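Local coordinates for DUF2235 domain-containing protein (PDB 4O5P) that is a type VI secretion effector of the Tle1 family, a phospholipase that probably hydrolyses membrane phospholipids with an alpha/beta-hydrolase domain, at residues Leu469-Arg474 with Tyr684-Phe689; Trp460-Ala464 with Arg475-Leu479; Ser185-Gly189 with Pro793-Val797; Thr702-Val707 with Ile786-Pro792. All blocks are in the same frame, centred on the assembly; numbering follows the deposited sequence.

Interaction 1: Leu469-Arg474 with Tyr684-Phe689; sequences LEEVIR and YRLVHF
The phenolic OH of Tyr684 is gripped by more than one group: it donates to a water 2.6 Å from it, lying at the ring edge in the ring plane, and it is hydrogen-bonded to Gln625 of helix 616-637. The same water donates to Arg474 O at 2.7 Å and thereby ties the tyrosine to the helix backbone. Here the two side chains run alongside each other in the same direction, with Arg474 CG 3.8 Å from Tyr684 OH and the guanidinium plane turned 71° from the ring. The chain of Arg474 is extended from CG to NE, which carries its charged end past the ring to a salt bridge with Asp629.

From Ile473 back to Leu469 the contact is mainly apolar. Ile473 reaches forward through its longer branch, CD1 lying 3.6 Å from Val687 CG2, while its CG2 faces Tyr684. Leu469 CD2 rests against both Val687 CG1 and the Phe689 ring, 4.1 Å from Phe689 CE2; with CG anti to the backbone N (chi1 -176°), the leucine leans toward the strand. Val687 CG1 also covers one face of that ring. Glu470, bent at chi2, brings OE2 to 3.4 Å from Phe689 CZ, its carboxylate inclined 27° to the ring. Arg350 forms a salt bridge with this carboxylate and a cation-pi contact with Phe689, which probably offsets the negative charge next to the ring.

The start of helix 469-487 thus lies nearly antiparallel to strand 687-689, with strand 346-353 pairing alongside that strand, strand 7-10 touching Leu469 and Val472, and helix 616-637 flanking the tyrosine end.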
loop_
_atom_site.group_PDB
_atom_site.type_symbol
_atom_site.label_atom_id
_atom_site.label_comp_id
_atom_site.label_asym_id
_atom_site.label_seq_id
_atom_site.Cartn_x
_atom_site.Cartn_y
_atom_site.Cartn_z
ATOM N N LEU A 469 -14.708 12.824 -2.634
ATOM C CA LEU A 469 -14.207 11.856 -1.669
ATOM C C LEU A 469 -14.292 12.321 -0.213
ATOM O O LEU A 469 -14.619 11.524 0.676
ATOM C CB LEU A 469 -12.787 11.441 -2.025
ATOM C CG LEU A 469 -12.123 10.368 -1.172
ATOM C CD1 LEU A 469 -13.049 9.161 -1.012
ATOM C CD2 LEU A 469 -10.828 9.949 -1.868
ATOM N N GLU A 470 -14.025 13.603 0.031
ATOM C CA GLU A 470 -14.093 14.130 1.395
ATOM C C GLU A 470 -15.469 13.924 2.045
ATOM O O GLU A 470 -15.570 13.476 3.189
ATOM C CB GLU A 470 -13.720 15.617 1.412
ATOM C CG GLU A 470 -12.267 15.913 1.060
ATOM C CD GLU A 470 -12.036 16.220 -0.412
ATOM O OE1 GLU A 470 -12.768 15.684 -1.277
ATOM O OE2 GLU A 470 -11.094 17.002 -0.706
ATOM N N GLU A 471 -16.526 14.245 1.315
ATOM C CA GLU A 471 -17.867 14.121 1.863
ATOM C C GLU A 471 -18.282 12.675 2.038
ATOM O O GLU A 471 -19.021 12.348 2.982
ATOM C CB GLU A 471 -18.874 14.833 0.962
ATOM C CG GLU A 471 -18.707 16.339 0.965
ATOM C CD GLU A 471 -18.996 16.969 2.319
ATOM O OE1 GLU A 471 -19.713 16.366 3.158
ATOM O OE2 GLU A 471 -18.489 18.082 2.566
ATOM N N VAL A 472 -17.824 11.816 1.124
ATOM C CA VAL A 472 -18.135 10.401 1.215
ATOM C C VAL A 472 -17.456 9.840 2.462
ATOM O O VAL A 472 -18.033 9.027 3.179
ATOM C CB VAL A 472 -17.731 9.616 -0.077
ATOM C CG1 VAL A 472 -17.721 8.126 0.173
ATOM C CG2 VAL A 472 -18.700 9.926 -1.219
ATOM N N ILE A 473 -16.238 10.292 2.728
ATOM C CA ILE A 473 -15.527 9.852 3.923
ATOM C C ILE A 473 -16.205 10.356 5.201
ATOM O O ILE A 473 -16.336 9.601 6.174
ATOM C CB ILE A 473 -14.031 10.247 3.875
ATOM C CG1 ILE A 473 -13.325 9.426 2.807
ATOM C CG2 ILE A 473 -13.339 10.045 5.243
ATOM C CD1 ILE A 473 -11.853 9.696 2.730
ATOM N N ARG A 474 -16.625 11.618 5.208
ATOM C CA ARG A 474 -17.335 12.163 6.366
ATOM C C ARG A 474 -18.559 11.296 6.676
ATOM O O ARG A 474 -18.745 10.825 7.815
ATOM C CB ARG A 474 -17.777 13.621 6.107
ATOM C CG ARG A 474 -18.731 14.162 7.177
ATOM C CD ARG A 474 -19.280 15.573 6.927
ATOM N NE ARG A 474 -20.080 15.988 8.092
ATOM C CZ ARG A 474 -20.829 17.088 8.165
ATOM N NH1 ARG A 474 -20.923 17.931 7.137
ATOM N NH2 ARG A 474 -21.502 17.344 9.276
ATOM N N TYR A 684 -10.828 11.576 11.143
ATOM C CA TYR A 684 -10.998 11.181 9.752
ATOM C C TYR A 684 -9.673 10.662 9.228
ATOM O O TYR A 684 -8.597 11.061 9.708
ATOM C CB TYR A 684 -11.515 12.336 8.894
ATOM C CG TYR A 684 -12.910 12.761 9.277
ATOM C CD1 TYR A 684 -13.975 11.878 9.213
ATOM C CD2 TYR A 684 -13.157 14.055 9.701
ATOM C CE1 TYR A 684 -15.250 12.283 9.574
ATOM C CE2 TYR A 684 -14.398 14.451 10.061
ATOM C CZ TYR A 684 -15.440 13.576 9.995
ATOM O OH TYR A 684 -16.675 14.037 10.363
ATOM N N ARG A 685 -9.749 9.742 8.276
ATOM C CA ARG A 685 -8.553 9.168 7.678
ATOM C C ARG A 685 -7.821 10.266 6.913
ATOM O O ARG A 685 -8.458 11.133 6.301
ATOM C CB ARG A 685 -8.956 8.044 6.725
ATOM C CG ARG A 685 -7.806 7.390 5.977
ATOM C CD ARG A 685 -8.327 6.375 4.965
ATOM N NE ARG A 685 -7.246 5.503 4.521
ATOM C CZ ARG A 685 -7.336 4.635 3.520
ATOM N NH1 ARG A 685 -8.473 4.508 2.833
ATOM N NH2 ARG A 685 -6.277 3.908 3.205
ATOM N N LEU A 686 -6.495 10.260 6.951
ATOM C CA LEU A 686 -5.757 11.254 6.169
ATOM C C LEU A 686 -5.757 10.829 4.709
ATOM O O LEU A 686 -5.540 9.646 4.403
ATOM C CB LEU A 686 -4.322 11.417 6.682
ATOM C CG LEU A 686 -3.339 12.194 5.792
ATOM C CD1 LEU A 686 -3.793 13.656 5.595
ATOM C CD2 LEU A 686 -1.968 12.149 6.431
ATOM N N VAL A 687 -6.013 11.794 3.816
ATOM C CA VAL A 687 -6.048 11.543 2.381
ATOM C C VAL A 687 -5.200 12.582 1.662
ATOM O O VAL A 687 -5.347 13.787 1.899
ATOM C CB VAL A 687 -7.489 11.614 1.808
ATOM C CG1 VAL A 687 -7.484 11.257 0.309
ATOM C CG2 VAL A 687 -8.411 10.687 2.547
ATOM N N HIS A 688 -4.298 12.114 0.810
ATOM C CA HIS A 688 -3.524 13.000 -0.053
ATOM C C HIS A 688 -4.130 13.047 -1.445
ATOM O O HIS A 688 -4.541 12.018 -1.978
ATOM C CB HIS A 688 -2.075 12.515 -0.170
ATOM C CG HIS A 688 -1.317 12.569 1.119
ATOM N ND1 HIS A 688 -1.395 11.577 2.072
ATOM C CD2 HIS A 688 -0.479 13.505 1.620
ATOM C CE1 HIS A 688 -0.634 11.898 3.103
ATOM N NE2 HIS A 688 -0.069 13.065 2.855
ATOM N N PHE A 689 -4.176 14.236 -2.035
ATOM C CA PHE A 689 -4.543 14.350 -3.443
ATOM C C PHE A 689 -3.352 15.041 -4.092
ATOM O O PHE A 689 -3.313 16.278 -4.186
ATOM C CB PHE A 689 -5.815 15.179 -3.655
ATOM C CG PHE A 689 -6.949 14.837 -2.727
ATOM C CD1 PHE A 689 -7.054 15.446 -1.476
ATOM C CD2 PHE A 689 -7.947 13.957 -3.123
ATOM C CE1 PHE A 689 -8.117 15.141 -0.631
ATOM C CE2 PHE A 689 -9.006 13.651 -2.279
ATOM C CZ PHE A 689 -9.085 14.238 -1.037
HETATM O O HOH W 1 -18.586 12.251 10.156
#

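Interaction 2: Trp460-Ala464 with Arg475-Leu479; sequences WQAQA and RETAL
Two successive helices, 451-463 and 469-487, are joined here across the short connection between them by a polar network at the C-terminal end of the first. Trp460 points the N-H of its indole at Glu476 OE1, NE1 to OE1 2.8 Å; the oxygen lies in the ring plane, whereas the indole meets the carboxylate from above its plane. The second carboxylate oxygen, OE2, takes Gln463 NE2 at 3.1 Å on its syn lone pair, in a fairly straight bond of 161°.

Gln463 has CG between the backbone N and the carbonyl carbon (chi1 62°) and bends again at chi2, which folds its amide back over one face of the indole and lets NE2 also reach Trp460 O. Its OE1 accepts from Arg475 NH1 at 3.2 Å, from above the carbonyl plane, and from Arg633. A weak bond runs from Arg475 NH1 to Gln463 O, and a water spans Gln463 O and Arg475 NH2. Leu479 CD2 closes against the amide, 3.5 Å from Gln463 NE2.

Both ends of the glutamine amide are therefore fixed, which settles its rotation. Glu476, bonded by two N-H groups from helix 451-463 and by His338, probably has its negative charge stabilised.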
loop_
_atom_site.group_PDB
_atom_site.type_symbol
_atom_site.label_atom_id
_atom_site.label_comp_id
_atom_site.label_asym_id
_atom_site.label_seq_id
_atom_site.Cartn_x
_atom_site.Cartn_y
_atom_site.Cartn_z
ATOM N N TRP A 460 -25.477 -1.455 1.072
ATOM C CA TRP A 460 -24.524 -0.372 1.255
ATOM C C TRP A 460 -24.476 0.552 0.034
ATOM O O TRP A 460 -24.569 1.773 0.153
ATOM C CB TRP A 460 -23.127 -0.909 1.560
ATOM C CG TRP A 460 -22.176 0.209 1.795
ATOM C CD1 TRP A 460 -21.945 0.858 2.976
ATOM C CD2 TRP A 460 -21.375 0.863 0.815
ATOM N NE1 TRP A 460 -21.020 1.854 2.794
ATOM C CE2 TRP A 460 -20.651 1.880 1.469
ATOM C CE3 TRP A 460 -21.173 0.671 -0.558
ATOM C CZ2 TRP A 460 -19.747 2.713 0.806
ATOM C CZ3 TRP A 460 -20.290 1.510 -1.229
ATOM C CH2 TRP A 460 -19.580 2.511 -0.541
ATOM N N GLN A 461 -24.343 -0.030 -1.150
ATOM C CA GLN A 461 -24.161 0.757 -2.354
ATOM C C GLN A 461 -25.330 1.704 -2.559
ATOM O O GLN A 461 -25.149 2.862 -2.950
ATOM C CB GLN A 461 -24.011 -0.160 -3.559
ATOM C CG GLN A 461 -23.496 0.538 -4.804
ATOM C CD GLN A 461 -24.572 1.296 -5.560
ATOM O OE1 GLN A 461 -25.755 0.950 -5.503
ATOM N NE2 GLN A 461 -24.163 2.340 -6.276
ATOM N N ALA A 462 -26.526 1.203 -2.269
ATOM C CA ALA A 462 -27.750 1.969 -2.451
ATOM C C ALA A 462 -27.940 3.089 -1.426
ATOM O O ALA A 462 -28.540 4.113 -1.763
ATOM C CB ALA A 462 -28.968 1.035 -2.484
ATOM N N GLN A 463 -27.460 2.919 -0.192
ATOM C CA GLN A 463 -27.600 4.023 0.780
ATOM C C GLN A 463 -26.531 5.101 0.639
ATOM O O GLN A 463 -26.672 6.211 1.162
ATOM C CB GLN A 463 -27.580 3.516 2.225
ATOM C CG GLN A 463 -26.269 2.829 2.635
ATOM C CD GLN A 463 -25.191 3.791 3.107
ATOM O OE1 GLN A 463 -25.467 4.792 3.787
ATOM N NE2 GLN A 463 -23.943 3.487 2.749
ATOM N N ALA A 464 -25.441 4.756 -0.035
ATOM C CA ALA A 464 -24.316 5.661 -0.136
ATOM C C ALA A 464 -24.703 6.859 -0.988
ATOM O O ALA A 464 -25.445 6.719 -1.972
ATOM C CB ALA A 464 -23.116 4.938 -0.731
ATOM N N ARG A 475 -19.372 11.053 5.653
ATOM C CA ARG A 475 -20.629 10.336 5.862
ATOM C C ARG A 475 -20.450 8.839 6.179
ATOM O O ARG A 475 -21.127 8.304 7.054
ATOM C CB ARG A 475 -21.588 10.567 4.672
ATOM C CG ARG A 475 -23.010 10.030 4.919
ATOM C CD ARG A 475 -23.992 10.419 3.803
ATOM N NE ARG A 475 -25.351 9.980 4.114
ATOM C CZ ARG A 475 -25.831 8.771 3.820
ATOM N NH1 ARG A 475 -25.056 7.886 3.212
ATOM N NH2 ARG A 475 -27.081 8.435 4.136
ATOM N N GLU A 476 -19.509 8.174 5.506
ATOM C CA GLU A 476 -19.249 6.757 5.769
ATOM C C GLU A 476 -18.594 6.542 7.132
ATOM O O GLU A 476 -18.840 5.522 7.803
ATOM C CB GLU A 476 -18.406 6.146 4.634
ATOM C CG GLU A 476 -19.216 6.007 3.352
ATOM C CD GLU A 476 -20.421 5.102 3.555
ATOM O OE1 GLU A 476 -20.290 4.092 4.307
ATOM O OE2 GLU A 476 -21.487 5.383 2.947
ATOM N N THR A 477 -17.807 7.527 7.563
ATOM C CA THR A 477 -17.180 7.453 8.888
ATOM C C THR A 477 -18.307 7.531 9.879
ATOM O O THR A 477 -18.323 6.777 10.854
ATOM C CB THR A 477 -16.197 8.584 9.152
ATOM O OG1 THR A 477 -15.136 8.524 8.183
ATOM C CG2 THR A 477 -15.564 8.415 10.560
ATOM N N ALA A 478 -19.257 8.429 9.602
ATOM C CA ALA A 478 -20.442 8.572 10.454
ATOM C C ALA A 478 -21.254 7.280 10.528
ATOM O O ALA A 478 -21.763 6.931 11.593
ATOM C CB ALA A 478 -21.313 9.725 9.976
ATOM N N LEU A 479 -21.395 6.588 9.401
ATOM C CA LEU A 479 -22.163 5.333 9.370
ATOM C C LEU A 479 -21.525 4.227 10.215
ATOM O O LEU A 479 -22.192 3.588 11.054
ATOM C CB LEU A 479 -22.381 4.868 7.923
ATOM C CG LEU A 479 -23.041 3.512 7.666
ATOM C CD1 LEU A 479 -24.385 3.404 8.394
ATOM C CD2 LEU A 479 -23.216 3.306 6.148
HETATM O O HOH W 2 -29.256 6.909 3.057
#

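Interaction 3: Ser185-Gly189 with Pro793-Val797; sequences STLTG and PPLAV
Ala796 N donates to Thr186 O at 2.9 Å, the direct hydrogen bond between the tight loop 185-189 and the start of helix 795-798. The N-H points fairly straight at the oxygen (152°), and the donor is tilted only modestly from the carbonyl plane. Beside it, a water 3.0 Å from Leu795 N accepts from that amide and donates to Ser185 O.

The side chains fill in around these polar links. Pro794, at the N-cap position, lays its ring against the loop backbone: CB is 3.5 Å from Leu187 O and 3.6 Å from Gly189 N, and CG also approaches Leu187 O. Gly189, with a positive phi of 80°, turns the chain beneath this ring. Thr186 places OG1 between its backbone N and carbonyl carbon (chi1 56°), leaving CG2 opposite the carbonyl carbon; that methyl is the branch facing Leu795 CD2, 4.2 Å away. Leu795 extends with CG opposite its backbone N, and its end continues toward Leu809 and Gln812 of helix 803-814, which also touch Thr186. Although the CB of Leu187 is directed away from the helix, its CD1 returns to lie 4.0 Å from Ala796 CB.

Within the loop, Thr188 and Gly189 both face Ser185 in a classic beta bulge, and Ser185 OG and Thr188 OG1 are hydrogen-bonded at 2.6 Å.

Chemically, the amides of Leu795 and Ala796, at the start of the helix, find acceptors in a water and a loop carbonyl, while proline, alanine and leucine carbons pack around the bonded atoms; no charged side chain takes part.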
loop_
_atom_site.group_PDB
_atom_site.type_symbol
_atom_site.label_atom_id
_atom_site.label_comp_id
_atom_site.label_asym_id
_atom_site.label_seq_id
_atom_site.Cartn_x
_atom_site.Cartn_y
_atom_site.Cartn_z
ATOM N N SER A 185 24.923 9.184 8.135
ATOM C CA SER A 185 26.177 8.871 8.820
ATOM C C SER A 185 26.618 10.033 9.713
ATOM O O SER A 185 26.449 11.207 9.360
ATOM C CB SER A 185 27.288 8.525 7.822
ATOM O OG SER A 185 27.937 9.688 7.346
ATOM N N THR A 186 27.186 9.686 10.867
ATOM C CA THR A 186 27.707 10.661 11.825
ATOM C C THR A 186 28.713 11.603 11.167
ATOM O O THR A 186 28.827 12.767 11.531
ATOM C CB THR A 186 28.376 9.938 13.012
ATOM O OG1 THR A 186 29.404 9.062 12.523
ATOM C CG2 THR A 186 27.344 9.104 13.767
ATOM N N LEU A 187 29.419 11.093 10.166
ATOM C CA LEU A 187 30.464 11.863 9.502
ATOM C C LEU A 187 29.978 12.842 8.426
ATOM O O LEU A 187 30.483 13.968 8.329
ATOM C CB LEU A 187 31.471 10.903 8.876
ATOM C CG LEU A 187 32.816 11.503 8.499
ATOM C CD1 LEU A 187 33.372 12.303 9.668
ATOM C CD2 LEU A 187 33.778 10.385 8.082
ATOM N N THR A 188 29.027 12.404 7.604
ATOM C CA THR A 188 28.615 13.184 6.436
ATOM C C THR A 188 27.125 13.546 6.396
ATOM O O THR A 188 26.697 14.294 5.515
ATOM C CB THR A 188 28.978 12.455 5.110
ATOM O OG1 THR A 188 28.576 11.081 5.185
ATOM C CG2 THR A 188 30.477 12.530 4.837
ATOM N N GLY A 189 26.333 13.005 7.319
ATOM C CA GLY A 189 24.903 13.286 7.344
ATOM C C GLY A 189 24.126 12.456 6.336
ATOM O O GLY A 189 24.328 11.241 6.237
ATOM N N PRO A 793 24.106 20.393 10.136
ATOM C CA PRO A 793 25.414 19.755 9.926
ATOM C C PRO A 793 25.438 18.303 10.402
ATOM O O PRO A 793 24.622 17.923 11.246
ATOM C CB PRO A 793 26.359 20.584 10.805
ATOM C CG PRO A 793 25.643 21.862 11.085
ATOM C CD PRO A 793 24.179 21.517 11.088
ATOM N N PRO A 794 26.358 17.491 9.862
ATOM C CA PRO A 794 26.536 16.135 10.394
ATOM C C PRO A 794 26.988 16.177 11.846
ATOM O O PRO A 794 27.507 17.206 12.290
ATOM C CB PRO A 794 27.642 15.537 9.509
ATOM C CG PRO A 794 28.207 16.690 8.708
ATOM C CD PRO A 794 27.140 17.727 8.634
ATOM N N LEU A 795 26.780 15.086 12.576
ATOM C CA LEU A 795 27.091 15.059 14.001
ATOM C C LEU A 795 28.563 15.393 14.272
ATOM O O LEU A 795 28.881 16.079 15.245
ATOM C CB LEU A 795 26.723 13.700 14.598
ATOM C CG LEU A 795 26.931 13.507 16.096
ATOM C CD1 LEU A 795 26.229 14.594 16.876
ATOM C CD2 LEU A 795 26.406 12.139 16.503
ATOM N N ALA A 796 29.449 14.935 13.393
ATOM C CA ALA A 796 30.880 15.142 13.595
ATOM C C ALA A 796 31.287 16.599 13.439
ATOM O O ALA A 796 32.305 17.007 13.976
ATOM C CB ALA A 796 31.688 14.261 12.672
ATOM N N VAL A 797 30.503 17.376 12.697
ATOM C CA VAL A 797 30.788 18.804 12.524
ATOM C C VAL A 797 30.211 19.608 13.687
ATOM O O VAL A 797 30.861 20.499 14.231
ATOM C CB VAL A 797 30.233 19.341 11.182
ATOM C CG1 VAL A 797 30.306 20.874 11.123
ATOM C CG2 VAL A 797 30.978 18.704 9.997
HETATM O O HOH W 3 25.510 12.922 10.899
#

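Interaction 4: Thr702-Val707 with Ile786-Pro792; sequences TAGRVV and IGQLPPP
Arg705 crosses from the beta turn to the proline-rich segment 786-792 and meets it along nearly its whole length. Its CB lies 4.1 Å from Pro792 CD. A chi1 of 62° tucks CG in over the arginine's own backbone, and from there the chain runs extended to NE. CD packs 3.5 Å from the same Pro792 CD, and NE passes Ile786 CG2 at 3.8 Å. At the head, NH1 comes to 3.6 Å from Pro791 CA, and Pro790 O stands over the centre of one guanidinium face. NH2 makes a weak hydrogen bond to Leu789 O; the position of NH2 is doubtful, because the model sets it too close to Ile786 O.

Beside the arginine, Thr702 CG2 packs against Ile786 CG2 at 3.6 Å, and Val707 CG2 lies 4.1 Å from Ile786 CD1, the two side chains crossing at about a right angle. The threonine hydroxyl is turned to Thr610 of the neighbouring strand.

Thr702 to Arg705 form a type I' turn, with positive phi at Ala703 and Gly704. Such a turn characteristically closes a two-residue beta hairpin, here between strands 697-702 and 705-706 at one side of an antiparallel sheet, and the chain leaving helix 779-787 wraps over it.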
loop_
_atom_site.group_PDB
_atom_site.type_symbol
_atom_site.label_atom_id
_atom_site.label_comp_id
_atom_site.label_asym_id
_atom_site.label_seq_id
_atom_site.Cartn_x
_atom_site.Cartn_y
_atom_site.Cartn_z
ATOM N N THR A 702 11.358 15.301 7.555
ATOM C CA THR A 702 11.357 14.987 6.135
ATOM C C THR A 702 12.779 15.129 5.614
ATOM O O THR A 702 13.604 15.803 6.246
ATOM C CB THR A 702 10.424 15.919 5.343
ATOM O OG1 THR A 702 10.271 15.424 4.009
ATOM C CG2 THR A 702 10.977 17.322 5.290
ATOM N N ALA A 703 13.055 14.477 4.490
ATOM C CA ALA A 703 14.371 14.518 3.849
ATOM C C ALA A 703 15.476 14.125 4.835
ATOM O O ALA A 703 16.601 14.607 4.739
ATOM C CB ALA A 703 14.630 15.892 3.274
ATOM N N GLY A 704 15.124 13.261 5.788
ATOM C CA GLY A 704 16.059 12.746 6.777
ATOM C C GLY A 704 16.368 13.643 7.962
ATOM O O GLY A 704 17.208 13.297 8.802
ATOM N N ARG A 705 15.713 14.795 8.057
ATOM C CA ARG A 705 15.922 15.618 9.245
ATOM C C ARG A 705 14.644 15.842 10.027
ATOM O O ARG A 705 13.543 15.766 9.482
ATOM C CB ARG A 705 16.533 16.966 8.876
ATOM C CG ARG A 705 15.691 17.851 7.966
ATOM C CD ARG A 705 16.651 18.844 7.331
ATOM N NE ARG A 705 16.045 19.866 6.501
ATOM C CZ ARG A 705 16.328 20.033 5.213
ATOM N NH1 ARG A 705 17.186 19.223 4.602
ATOM N NH2 ARG A 705 15.748 21.008 4.529
ATOM N N VAL A 706 14.794 16.115 11.311
ATOM C CA VAL A 706 13.670 16.596 12.082
ATOM C C VAL A 706 13.740 18.104 11.976
ATOM O O VAL A 706 14.779 18.700 12.273
ATOM C CB VAL A 706 13.755 16.177 13.548
ATOM C CG1 VAL A 706 12.521 16.670 14.295
ATOM C CG2 VAL A 706 13.871 14.675 13.647
ATOM N N VAL A 707 12.645 18.716 11.533
ATOM C CA VAL A 707 12.618 20.155 11.336
ATOM C C VAL A 707 12.937 20.883 12.640
ATOM O O VAL A 707 12.289 20.654 13.667
ATOM C CB VAL A 707 11.255 20.619 10.819
ATOM C CG1 VAL A 707 11.182 22.136 10.785
ATOM C CG2 VAL A 707 10.985 20.024 9.442
ATOM N N ILE A 786 11.139 22.222 2.033
ATOM C CA ILE A 786 12.110 21.862 3.054
ATOM C C ILE A 786 13.250 21.095 2.405
ATOM O O ILE A 786 14.421 21.339 2.706
ATOM C CB ILE A 786 11.462 21.036 4.169
ATOM C CG1 ILE A 786 10.418 21.876 4.897
ATOM C CG2 ILE A 786 12.505 20.528 5.146
ATOM C CD1 ILE A 786 9.514 21.057 5.790
ATOM N N GLY A 787 12.911 20.176 1.500
ATOM C CA GLY A 787 13.921 19.372 0.833
ATOM C C GLY A 787 14.907 20.210 0.038
ATOM O O GLY A 787 16.032 19.780 -0.210
ATOM N N GLN A 788 14.490 21.416 -0.342
ATOM C CA GLN A 788 15.339 22.331 -1.116
ATOM C C GLN A 788 16.311 23.110 -0.229
ATOM O O GLN A 788 17.271 23.718 -0.720
ATOM C CB GLN A 788 14.478 23.309 -1.920
ATOM C CG GLN A 788 13.742 22.675 -3.095
ATOM C CD GLN A 788 14.695 22.091 -4.115
ATOM O OE1 GLN A 788 14.858 20.871 -4.209
ATOM N NE2 GLN A 788 15.341 22.961 -4.883
ATOM N N LEU A 789 16.059 23.095 1.074
ATOM C CA LEU A 789 16.874 23.858 1.997
ATOM C C LEU A 789 18.088 23.062 2.436
ATOM O O LEU A 789 18.078 21.821 2.395
ATOM C CB LEU A 789 16.048 24.309 3.204
ATOM C CG LEU A 789 15.100 25.457 2.861
ATOM C CD1 LEU A 789 14.109 25.713 3.995
ATOM C CD2 LEU A 789 15.903 26.719 2.539
ATOM N N PRO A 790 19.165 23.773 2.802
ATOM C CA PRO A 790 20.315 23.021 3.310
ATOM C C PRO A 790 20.010 22.393 4.667
ATOM O O PRO A 790 19.321 23.001 5.486
ATOM C CB PRO A 790 21.431 24.077 3.402
ATOM C CG PRO A 790 20.777 25.408 3.149
ATOM C CD PRO A 790 19.522 25.136 2.381
ATOM N N PRO A 791 20.516 21.171 4.889
ATOM C CA PRO A 791 20.284 20.356 6.089
ATOM C C PRO A 791 21.092 20.872 7.270
ATOM O O PRO A 791 21.921 21.763 7.071
ATOM C CB PRO A 791 20.810 18.981 5.664
ATOM C CG PRO A 791 21.912 19.296 4.701
ATOM C CD PRO A 791 21.470 20.531 3.960
ATOM N N PRO A 792 20.845 20.344 8.485
ATOM C CA PRO A 792 21.713 20.675 9.619
ATOM C C PRO A 792 23.048 19.977 9.416
ATOM O O PRO A 792 23.113 19.074 8.585
ATOM C CB PRO A 792 20.970 20.053 10.814
ATOM C CG PRO A 792 20.180 18.922 10.208
ATOM C CD PRO A 792 19.710 19.498 8.902
#

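In the fold
Interactions 1 and 2 share helix 469-487 and touch, Tyr684 packing on Thr477, with centres about 13 Å apart; their segments alternate along the chain. Interactions 3 and 4 form a second pair, with centres about 14 Å apart, in which segment 786-792 runs directly into 793-797, linking helix 779-787 to helix 795-798. The pairs are well separated: the centres of interactions 2 and 3 are about 52 Å apart, on opposite sides of the chain's centre. Interaction 3 joins segments more than 600 residues apart in sequence, so the other three are nested within its loop. The C-terminal family region is thus joined to strands 346-353 and 7-10 around interaction 1 and to loop 185-189 at interaction 3.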